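Local coordinates for protein Cel44C (Paenibacillus polymyxa, PDB 3ZQ9) that probably cleaves the beta-1,4-glucan backbone of xyloglucan and of cellulose, using a glycoside hydrolase family 44 catalytic module that here binds an iminosugar and glucose, at residues A[49-54]-A[111-116]; A[283-288]-A[354-359]; A[369-374]-A[452-457]. The protein carries 2 engineered substitutions. All coordinates share one frame; numbering follows the deposited sequence. Where two conformers were deposited one is given.

Interaction 1. Residues A[49-54]-A[111-116]. With BGC (beta-D-glucopyranose), chain C.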
loop_
_atom_site.group_PDB
_atom_site.type_symbol
_atom_site.label_atom_id
_atom_site.label_comp_id
_atom_site.label_asym_id
_atom_site.label_seq_id
_atom_site.Cartn_x
_atom_site.Cartn_y
_atom_site.Cartn_z
ATOM N N ARG A 49 -7.826 8.978 -10.312
ATOM C CA ARG A 49 -7.385 9.709 -11.518
ATOM C C ARG A 49 -6.735 8.841 -12.598
ATOM O O ARG A 49 -6.725 9.232 -13.791
ATOM C CB ARG A 49 -6.423 10.845 -11.114
ATOM C CG ARG A 49 -7.132 12.112 -10.652
ATOM C CD ARG A 49 -7.594 12.904 -11.826
ATOM N NE ARG A 49 -8.196 14.177 -11.423
ATOM C CZ ARG A 49 -8.461 15.168 -12.274
ATOM N NH1 ARG A 49 -8.182 15.038 -13.572
ATOM N NH2 ARG A 49 -8.947 16.334 -11.815
ATOM N N MET A 50 -6.211 7.674 -12.224
ATOM C CA MET A 50 -5.460 6.881 -13.208
ATOM C C MET A 50 -6.380 6.048 -14.163
ATOM O O MET A 50 -5.937 5.631 -15.239
ATOM C CB MET A 50 -4.377 6.022 -12.527
ATOM C CG MET A 50 -3.237 6.865 -11.930
ATOM S SD MET A 50 -2.378 7.794 -13.226
ATOM C CE MET A 50 -1.656 6.478 -14.188
ATOM N N THR A 51 -7.651 5.869 -13.777
ATOM C CA THR A 51 -8.573 5.015 -14.579
ATOM C C THR A 51 -8.729 5.634 -15.976
ATOM O O THR A 51 -8.674 4.917 -17.014
ATOM C CB THR A 51 -9.971 4.953 -13.885
ATOM O OG1 THR A 51 -9.822 4.133 -12.714
ATOM C CG2 THR A 51 -11.043 4.338 -14.837
ATOM N N GLY A 52 -8.908 6.963 -15.995
ATOM C CA GLY A 52 -9.122 7.677 -17.268
ATOM C C GLY A 52 -7.937 8.482 -17.775
ATOM O O GLY A 52 -8.113 9.360 -18.647
ATOM N N TYR A 53 -6.739 8.189 -17.247
ATOM C CA TYR A 53 -5.482 8.865 -17.665
ATOM C C TYR A 53 -5.082 8.415 -19.067
ATOM O O TYR A 53 -4.980 7.213 -19.346
ATOM C CB TYR A 53 -4.357 8.517 -16.655
ATOM C CG TYR A 53 -2.932 8.814 -17.131
ATOM C CD1 TYR A 53 -2.482 10.128 -17.309
ATOM C CD2 TYR A 53 -2.061 7.773 -17.453
ATOM C CE1 TYR A 53 -1.190 10.413 -17.746
ATOM C CE2 TYR A 53 -0.784 8.044 -17.938
ATOM C CZ TYR A 53 -0.357 9.340 -18.067
ATOM O OH TYR A 53 0.936 9.557 -18.508
ATOM N N ASN A 54 -4.827 9.395 -19.919
ATOM C CA ASN A 54 -4.501 9.193 -21.314
ATOM C C ASN A 54 -3.008 9.441 -21.432
ATOM O O ASN A 54 -2.570 10.578 -21.295
ATOM C CB ASN A 54 -5.257 10.237 -22.141
ATOM C CG ASN A 54 -4.930 10.176 -23.631
ATOM O OD1 ASN A 54 -3.891 9.657 -24.024
ATOM N ND2 ASN A 54 -5.831 10.732 -24.472
ATOM N N PRO A 111 -5.061 1.564 -17.872
ATOM C CA PRO A 111 -6.524 1.740 -17.895
ATOM C C PRO A 111 -7.250 0.456 -18.335
ATOM O O PRO A 111 -6.798 -0.226 -19.295
ATOM C CB PRO A 111 -6.731 2.834 -18.984
ATOM C CG PRO A 111 -5.602 2.565 -19.982
ATOM C CD PRO A 111 -4.398 2.171 -19.048
ATOM N N MET A 112 -8.379 0.154 -17.684
ATOM C CA MET A 112 -9.129 -1.027 -18.031
ATOM C C MET A 112 -10.646 -0.776 -18.065
ATOM O O MET A 112 -11.436 -1.650 -18.435
ATOM C CB MET A 112 -8.745 -2.139 -16.997
ATOM C CG MET A 112 -8.869 -3.512 -17.560
ATOM S SD MET A 112 -8.351 -4.803 -16.416
ATOM C CE MET A 112 -9.305 -4.462 -14.943
ATOM N N ALA A 113 -11.087 0.412 -17.658
ATOM C CA ALA A 113 -12.534 0.674 -17.585
ATOM C C ALA A 113 -13.126 0.917 -18.981
ATOM O O ALA A 113 -14.346 0.769 -19.164
ATOM C CB ALA A 113 -12.827 1.833 -16.638
ATOM N N GLY A 114 -12.259 1.248 -19.958
ATOM C CA GLY A 114 -12.577 1.144 -21.393
ATOM C C GLY A 114 -12.338 2.410 -22.212
ATOM O O GLY A 114 -12.218 2.353 -23.458
ATOM N N TYR A 115 -12.275 3.557 -21.527
ATOM C CA TYR A 115 -12.001 4.838 -22.191
ATOM C C TYR A 115 -11.049 5.713 -21.369
ATOM O O TYR A 115 -10.951 5.550 -20.156
ATOM C CB TYR A 115 -13.293 5.662 -22.372
ATOM C CG TYR A 115 -14.337 4.902 -23.205
ATOM C CD1 TYR A 115 -15.212 3.968 -22.582
ATOM C CD2 TYR A 115 -14.419 5.114 -24.577
ATOM C CE1 TYR A 115 -16.135 3.273 -23.331
ATOM C CE2 TYR A 115 -15.361 4.422 -25.346
ATOM C CZ TYR A 115 -16.206 3.516 -24.709
ATOM O OH TYR A 115 -17.155 2.844 -25.476
ATOM N N VAL A 116 -10.434 6.686 -22.022
ATOM C CA VAL A 116 -9.614 7.680 -21.289
ATOM C C VAL A 116 -9.936 9.074 -21.795
ATOM O O VAL A 116 -10.496 9.235 -22.888
ATOM C CB VAL A 116 -8.091 7.382 -21.380
ATOM C CG1 VAL A 116 -7.816 5.985 -20.789
ATOM C CG2 VAL A 116 -7.590 7.442 -22.869
HETATM C C2 BGC C . -9.016 11.758 -3.273
HETATM C C3 BGC C . -9.193 12.891 -4.276
HETATM C C4 BGC C . -8.050 12.802 -5.296
HETATM C C5 BGC C . -8.048 11.460 -6.044
HETATM C C6 BGC C . -6.843 11.370 -6.982
HETATM C C1 BGC C . -8.921 10.435 -4.040
HETATM O O2 BGC C . -10.149 11.603 -2.448
HETATM O O3 BGC C . -9.098 14.153 -3.567
HETATM O O4 BGC C . -8.087 13.921 -6.171
HETATM O O5 BGC C . -7.931 10.455 -5.032
HETATM O O6 BGC C . -6.876 10.120 -7.669
HETATM O O HOH W 1 -10.166 3.235 -18.540
#

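Interaction 2. Residues A[283-288]-A[354-359]. With NOY ((2R,3S,4R,5R)-5-(hydroxymethyl)piperidine-2,3,4-triol), chain B.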
loop_
_atom_site.group_PDB
_atom_site.type_symbol
_atom_site.label_atom_id
_atom_site.label_comp_id
_atom_site.label_asym_id
_atom_site.label_seq_id
_atom_site.Cartn_x
_atom_site.Cartn_y
_atom_site.Cartn_z
ATOM N N VAL A 283 -5.068 -5.106 -2.904
ATOM C CA VAL A 283 -6.241 -4.533 -2.206
ATOM C C VAL A 283 -5.944 -3.170 -1.596
ATOM O O VAL A 283 -4.802 -2.823 -1.302
ATOM C CB VAL A 283 -6.770 -5.450 -1.079
ATOM C CG1 VAL A 283 -7.198 -6.806 -1.654
ATOM C CG2 VAL A 283 -5.725 -5.683 0.046
ATOM N N HIS A 284 -7.024 -2.414 -1.367
ATOM C CA HIS A 284 -6.984 -1.186 -0.558
ATOM C C HIS A 284 -7.709 -1.468 0.758
ATOM O O HIS A 284 -8.678 -2.224 0.784
ATOM C CB HIS A 284 -7.739 -0.085 -1.329
ATOM C CG HIS A 284 -7.050 0.292 -2.603
ATOM N ND1 HIS A 284 -7.610 1.125 -3.547
ATOM C CD2 HIS A 284 -5.857 -0.112 -3.104
ATOM C CE1 HIS A 284 -6.763 1.251 -4.564
ATOM N NE2 HIS A 284 -5.688 0.528 -4.308
ATOM N N TRP A 285 -7.204 -0.910 1.847
ATOM C CA TRP A 285 -7.749 -1.231 3.171
ATOM C C TRP A 285 -7.825 0.063 3.967
ATOM O O TRP A 285 -6.826 0.525 4.495
ATOM C CB TRP A 285 -6.829 -2.239 3.856
ATOM C CG TRP A 285 -7.241 -2.602 5.285
ATOM C CD1 TRP A 285 -6.648 -2.171 6.451
ATOM C CD2 TRP A 285 -8.324 -3.450 5.676
ATOM N NE1 TRP A 285 -7.291 -2.712 7.533
ATOM C CE2 TRP A 285 -8.308 -3.514 7.093
ATOM C CE3 TRP A 285 -9.281 -4.207 4.966
ATOM C CZ2 TRP A 285 -9.218 -4.295 7.823
ATOM C CZ3 TRP A 285 -10.219 -4.971 5.716
ATOM C CH2 TRP A 285 -10.168 -5.000 7.115
ATOM N N TYR A 286 -9.034 0.601 4.093
ATOM C CA TYR A 286 -9.235 1.741 4.952
ATOM C C TYR A 286 -10.091 1.239 6.102
ATOM O O TYR A 286 -11.226 0.815 5.886
ATOM C CB TYR A 286 -9.978 2.834 4.203
ATOM C CG TYR A 286 -9.114 3.471 3.142
ATOM C CD1 TYR A 286 -8.165 4.428 3.497
ATOM C CD2 TYR A 286 -9.257 3.133 1.791
ATOM C CE1 TYR A 286 -7.378 5.060 2.526
ATOM C CE2 TYR A 286 -8.441 3.728 0.811
ATOM C CZ TYR A 286 -7.535 4.719 1.185
ATOM O OH TYR A 286 -6.755 5.355 0.235
ATOM N N PRO A 287 -9.516 1.205 7.306
ATOM C CA PRO A 287 -10.243 0.630 8.457
ATOM C C PRO A 287 -11.660 1.233 8.581
ATOM O O PRO A 287 -11.845 2.448 8.417
ATOM C CB PRO A 287 -9.402 1.105 9.623
ATOM C CG PRO A 287 -7.967 0.996 9.093
ATOM C CD PRO A 287 -8.110 1.522 7.627
ATOM N N GLU A 288 -12.633 0.370 8.874
ATOM C CA GLU A 288 -13.997 0.810 9.259
ATOM C C GLU A 288 -14.106 0.915 10.780
ATOM O O GLU A 288 -15.141 1.334 11.297
ATOM C CB GLU A 288 -15.015 -0.227 8.742
ATOM C CG GLU A 288 -15.132 -0.237 7.218
ATOM C CD GLU A 288 -16.099 0.796 6.695
ATOM O OE1 GLU A 288 -16.550 1.694 7.439
ATOM O OE2 GLU A 288 -16.403 0.720 5.498
ATOM N N LEU A 354 1.017 -10.550 -2.142
ATOM C CA LEU A 354 -0.098 -9.753 -1.574
ATOM C C LEU A 354 0.385 -8.322 -1.390
ATOM O O LEU A 354 1.486 -8.106 -0.832
ATOM C CB LEU A 354 -0.511 -10.337 -0.220
ATOM C CG LEU A 354 -1.649 -9.635 0.525
ATOM C CD1 LEU A 354 -2.972 -9.678 -0.267
ATOM C CD2 LEU A 354 -1.859 -10.292 1.925
ATOM N N ALA A 355 -0.439 -7.349 -1.806
ATOM C CA ALA A 355 -0.083 -5.938 -1.626
ATOM C C ALA A 355 -1.255 -5.138 -1.133
ATOM O O ALA A 355 -2.379 -5.321 -1.619
ATOM C CB ALA A 355 0.422 -5.337 -2.949
ATOM N N MET A 356 -0.988 -4.184 -0.239
ATOM C CA MET A 356 -2.019 -3.282 0.235
ATOM C C MET A 356 -1.688 -1.885 -0.335
ATOM O O MET A 356 -0.920 -1.116 0.273
ATOM C CB MET A 356 -2.015 -3.297 1.772
ATOM C CG MET A 356 -3.142 -2.430 2.380
ATOM S SD MET A 356 -3.040 -2.528 4.202
ATOM C CE MET A 356 -3.605 -4.185 4.426
ATOM N N THR A 357 -2.215 -1.573 -1.528
ATOM C CA THR A 357 -1.659 -0.450 -2.323
ATOM C C THR A 357 -2.265 0.901 -1.965
ATOM O O THR A 357 -1.840 1.901 -2.503
ATOM C CB THR A 357 -1.790 -0.678 -3.842
ATOM O OG1 THR A 357 -3.145 -0.969 -4.152
ATOM C CG2 THR A 357 -0.926 -1.897 -4.271
ATOM N N GLU A 358 -3.262 0.908 -1.067
ATOM C CA GLU A 358 -3.715 2.114 -0.367
ATOM C C GLU A 358 -4.180 1.690 1.014
ATOM O O GLU A 358 -4.843 0.654 1.130
ATOM C CB GLU A 358 -4.915 2.770 -1.064
ATOM C CG GLU A 358 -4.596 3.456 -2.439
ATOM C CD GLU A 358 -5.845 4.100 -3.045
ATOM O OE1 GLU A 358 -6.779 4.465 -2.257
ATOM O OE2 GLU A 358 -5.911 4.240 -4.301
ATOM N N TYR A 359 -3.881 2.508 2.022
ATOM C CA TYR A 359 -4.429 2.357 3.382
ATOM C C TYR A 359 -4.093 3.613 4.154
ATOM O O TYR A 359 -3.188 4.361 3.773
ATOM C CB TYR A 359 -3.833 1.121 4.100
ATOM C CG TYR A 359 -2.371 1.228 4.476
ATOM C CD1 TYR A 359 -1.336 0.969 3.525
ATOM C CD2 TYR A 359 -2.013 1.513 5.784
ATOM C CE1 TYR A 359 0.015 1.031 3.912
ATOM C CE2 TYR A 359 -0.673 1.592 6.191
ATOM C CZ TYR A 359 0.333 1.332 5.253
ATOM O OH TYR A 359 1.641 1.389 5.682
HETATM O O4 NOY B . -8.544 9.406 -3.138
HETATM C C4 NOY B . -9.134 8.103 -3.310
HETATM C C3 NOY B . -8.282 7.241 -4.266
HETATM O O3 NOY B . -8.181 7.835 -5.560
HETATM C C2 NOY B . -8.942 5.850 -4.410
HETATM N N NOY B . -9.106 5.177 -3.107
HETATM C C7 NOY B . -9.799 5.994 -2.082
HETATM C C5 NOY B . -9.115 7.361 -1.962
HETATM C C6 NOY B . -9.712 8.206 -0.832
HETATM O O2 NOY B . -8.197 5.018 -5.299
HETATM O O6 NOY B . -11.127 8.356 -1.010
#

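Interaction 3. Residues A[369-374]-A[452-457]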
loop_
_atom_site.group_PDB
_atom_site.type_symbol
_atom_site.label_atom_id
_atom_site.label_comp_id
_atom_site.label_asym_id
_atom_site.label_seq_id
_atom_site.Cartn_x
_atom_site.Cartn_y
_atom_site.Cartn_z
ATOM N N GLY A 369 -2.223 8.627 15.330
ATOM C CA GLY A 369 -2.001 8.191 13.911
ATOM C C GLY A 369 -0.549 7.718 13.769
ATOM O O GLY A 369 -0.248 6.774 13.019
ATOM N N GLY A 370 0.371 8.386 14.458
ATOM C CA GLY A 370 1.802 7.985 14.429
ATOM C C GLY A 370 2.009 6.597 15.058
ATOM O O GLY A 370 2.678 5.715 14.496
ATOM N N ILE A 371 1.432 6.414 16.235
ATOM C CA ILE A 371 1.535 5.139 16.982
ATOM C C ILE A 371 0.891 4.016 16.152
ATOM O O ILE A 371 1.441 2.901 16.010
ATOM C CB ILE A 371 0.824 5.254 18.378
ATOM C CG1 ILE A 371 1.506 6.298 19.278
ATOM C CG2 ILE A 371 0.735 3.878 19.077
ATOM C CD1 ILE A 371 2.975 5.975 19.641
ATOM N N ALA A 372 -0.297 4.283 15.617
ATOM C CA ALA A 372 -0.951 3.255 14.766
ATOM C C ALA A 372 -0.026 2.823 13.640
ATOM O O ALA A 372 0.128 1.614 13.397
ATOM C CB ALA A 372 -2.355 3.702 14.218
ATOM N N MET A 373 0.605 3.789 12.955
ATOM C CA MET A 373 1.439 3.451 11.808
ATOM C C MET A 373 2.703 2.770 12.218
ATOM O O MET A 373 3.247 1.957 11.468
ATOM C CB MET A 373 1.786 4.703 10.963
ATOM C CG MET A 373 0.645 5.127 10.073
ATOM S SD MET A 373 0.345 3.873 8.777
ATOM C CE MET A 373 1.617 4.261 7.567
ATOM N N THR A 374 3.231 3.103 13.390
ATOM C CA THR A 374 4.418 2.428 13.840
ATOM C C THR A 374 4.106 0.952 14.069
ATOM O O THR A 374 4.954 0.076 13.816
ATOM C CB THR A 374 4.948 3.125 15.066
ATOM O OG1 THR A 374 5.156 4.501 14.712
ATOM C CG2 THR A 374 6.231 2.511 15.490
ATOM N N MET A 452 6.320 0.532 21.429
ATOM C CA MET A 452 5.438 1.689 21.592
ATOM C C MET A 452 4.464 1.474 22.727
ATOM O O MET A 452 4.086 0.345 23.004
ATOM C CB MET A 452 4.696 2.014 20.286
ATOM C CG MET A 452 3.703 0.914 19.881
ATOM S SD MET A 452 3.555 0.689 18.092
ATOM C CE MET A 452 5.087 -0.222 17.831
ATOM N N ASN A 453 4.066 2.577 23.367
ATOM C CA ASN A 453 3.087 2.558 24.433
ATOM C C ASN A 453 1.844 3.264 23.903
ATOM O O ASN A 453 1.901 4.485 23.587
ATOM C CB ASN A 453 3.680 3.289 25.667
ATOM C CG ASN A 453 2.742 3.259 26.882
ATOM O OD1 ASN A 453 1.603 2.857 26.755
ATOM N ND2 ASN A 453 3.227 3.711 28.040
ATOM N N LYS A 454 0.762 2.496 23.772
ATOM C CA LYS A 454 -0.530 2.982 23.282
ATOM C C LYS A 454 -1.437 3.547 24.383
ATOM O O LYS A 454 -2.520 4.097 24.090
ATOM C CB LYS A 454 -1.279 1.850 22.578
ATOM C CG LYS A 454 -0.577 1.335 21.335
ATOM C CD LYS A 454 -1.300 0.101 20.781
ATOM C CE LYS A 454 -0.891 -1.149 21.548
ATOM N NZ LYS A 454 -1.738 -2.315 21.154
ATOM N N SER A 455 -1.021 3.389 25.641
ATOM C CA SER A 455 -1.804 3.993 26.742
ATOM C C SER A 455 -1.781 5.519 26.657
ATOM O O SER A 455 -0.733 6.152 26.409
ATOM C CB SER A 455 -1.239 3.588 28.099
ATOM O OG SER A 455 -1.983 4.200 29.168
ATOM N N MET A 456 -2.940 6.119 26.871
ATOM C CA MET A 456 -3.028 7.592 26.870
ATOM C C MET A 456 -2.571 8.161 28.199
ATOM O O MET A 456 -2.255 9.349 28.267
ATOM C CB MET A 456 -4.470 8.056 26.673
ATOM C CG MET A 456 -5.169 7.396 25.512
ATOM S SD MET A 456 -5.350 8.453 24.108
ATOM C CE MET A 456 -6.472 9.626 24.748
ATOM N N ASP A 457 -2.532 7.308 29.221
ATOM C CA ASP A 457 -2.430 7.710 30.643
ATOM C C ASP A 457 -1.192 7.215 31.393
ATOM O O ASP A 457 -0.731 7.890 32.337
ATOM C CB ASP A 457 -3.594 7.091 31.431
ATOM C CG ASP A 457 -4.931 7.543 30.944
ATOM O OD1 ASP A 457 -5.044 8.711 30.532
ATOM O OD2 ASP A 457 -5.864 6.722 30.954
#

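Interaction 1. Residues A[49-54]-A[111-116]
Two connections at the C-terminal mouth of the (beta/alpha)8 barrel meet here: T51 to N54, beyond strand 42-45, and P111 to V116, beyond strand 105-110, with a new strand starting at Y115. V116 has the largest share of the contact. Its CB sits 3.4 Å from G52 O, and its CG1 sits 3.4 Å from Y53 O. The other branch, CG2, lies against N54 CB at 3.7 Å, where the two side chains cross at about a right angle. T51 meets A113: its CG2, anti to the backbone N, touches A113 CB at 3.6 Å, while OG1 is hydrogen-bonded to D185. The two segments share no direct hydrogen bond. One water links them by donating to T51 O (2.7 Å) and to Y115 O while accepting from G114 N. One residue beyond V116, A117 pairs with G52 through the backbone. The N54 amide spans two neighbours: ND2 donates to A117 O, and OD1 accepts from the N of E56, a calcium ligand. The contact thus lies between the calcium site and the sugar cleft. On the cleft side, R49 N donates to O6 of the bound glucose at 3.0 Å, with a nearly straight angle of 167°.

Interaction 2. Residues A[283-288]-A[354-359]
E358 lies over H284 and beside Y286 where strands 280-285 and 353-359 of the (beta/alpha)8 barrel open into the sugar-binding cleft. Its CB meets Y286 OH at 3.4 Å. CG, anti to the carbonyl carbon (chi1 -70°), makes a CH-pi contact 3.7 Å from the centroid of the H284 ring, 10° off the ring normal. From there the chain runs extended, and the carboxylate stacks on the same imidazole, with the two planes 23° apart. OE1 accepts from Y286 OH at 2.6 Å, on the anti side of the carboxylate. It also accepts from the ring N of the bound iminosugar at 2.6 Å. OE2 lies close to O2 of the iminosugar and forms a salt bridge with R44. E187 bonds the iminosugar too, and it holds H284 ND1. This pair of glutamates is consistent with the catalytic carboxylates of a retaining glycosidase. The strands below are parallel. V283 N donates to A355 O (3.0 Å), and T357 N donates to V283 O. Away from the cleft, M356 SD lies obliquely 5.0 Å from the centroid of the five-membered ring of W285, a Met-aromatic contact, and its CE packs on W285 CB. Nearer the cleft, W285 N donates to E358 O at 2.9 Å.

Interaction 3. Residues A[369-374]-A[452-457]
M452 lays its thioether against one side of helix 367-382, over I371 and T374. Its CG is wedged between the two backbone branches (chi1 66°), and the chain bends again further out. These bends carry SD to 3.7 Å from I371 O and bring CE to 3.8 Å from T374 CG2. The M452 and T374 side chains run alongside each other, pointing opposite ways. I371, about a turn earlier in the helix, meets K454. Its CG2 touches K454 CG at 3.6 Å, and it also approaches M452 CG, more loosely, at 4.3 Å. I371, T374 and K454 were each modelled in two conformers, so these distances hold for one copy. The contact has no hydrogen bond across it; it is made by apolar side-chain carbons and by the sulfur, which lies against the I371 carbonyl. The T374 hydroxyl turns back into its own helix instead. OG1 donates to G370 O at 2.8 Å from above the carbonyl plane, and the same oxygen also accepts from T374 N.

Past the strand end the chain makes two small turns. N453 OD1 accepts from S455 N at 2.9 Å, an Asx turn, and S455 OG accepts from D457 N, an ST turn. K454 NZ bonds to I430 O. The contact joins the barrel to the beta domain. On the helix side, T374 packs on helix 399-409 and I371 on helix 303-311. On the sheet side, M452 and K454 rest on strand 433-439, which lies beside strand 446-453.

From the N terminus, the chain runs through the first strand of the beta domain and enters the barrel. Interaction 1 closes a loop of 56 residues between the mouths of the second and third barrel strands. Interaction 2 comes later and joins the sixth and seventh strands across 65 residues. Interaction 3 closes last, over 77 residues, tying the helix after the seventh strand to the beta domain. The three follow in series; none nests or crosses. Interactions 2 and 3 touch, with Y359 OH 3.4 Å from M373 CE. Interactions 1 and 3 lie on opposite sides of the chain's centre, their own centres about 39 Å apart.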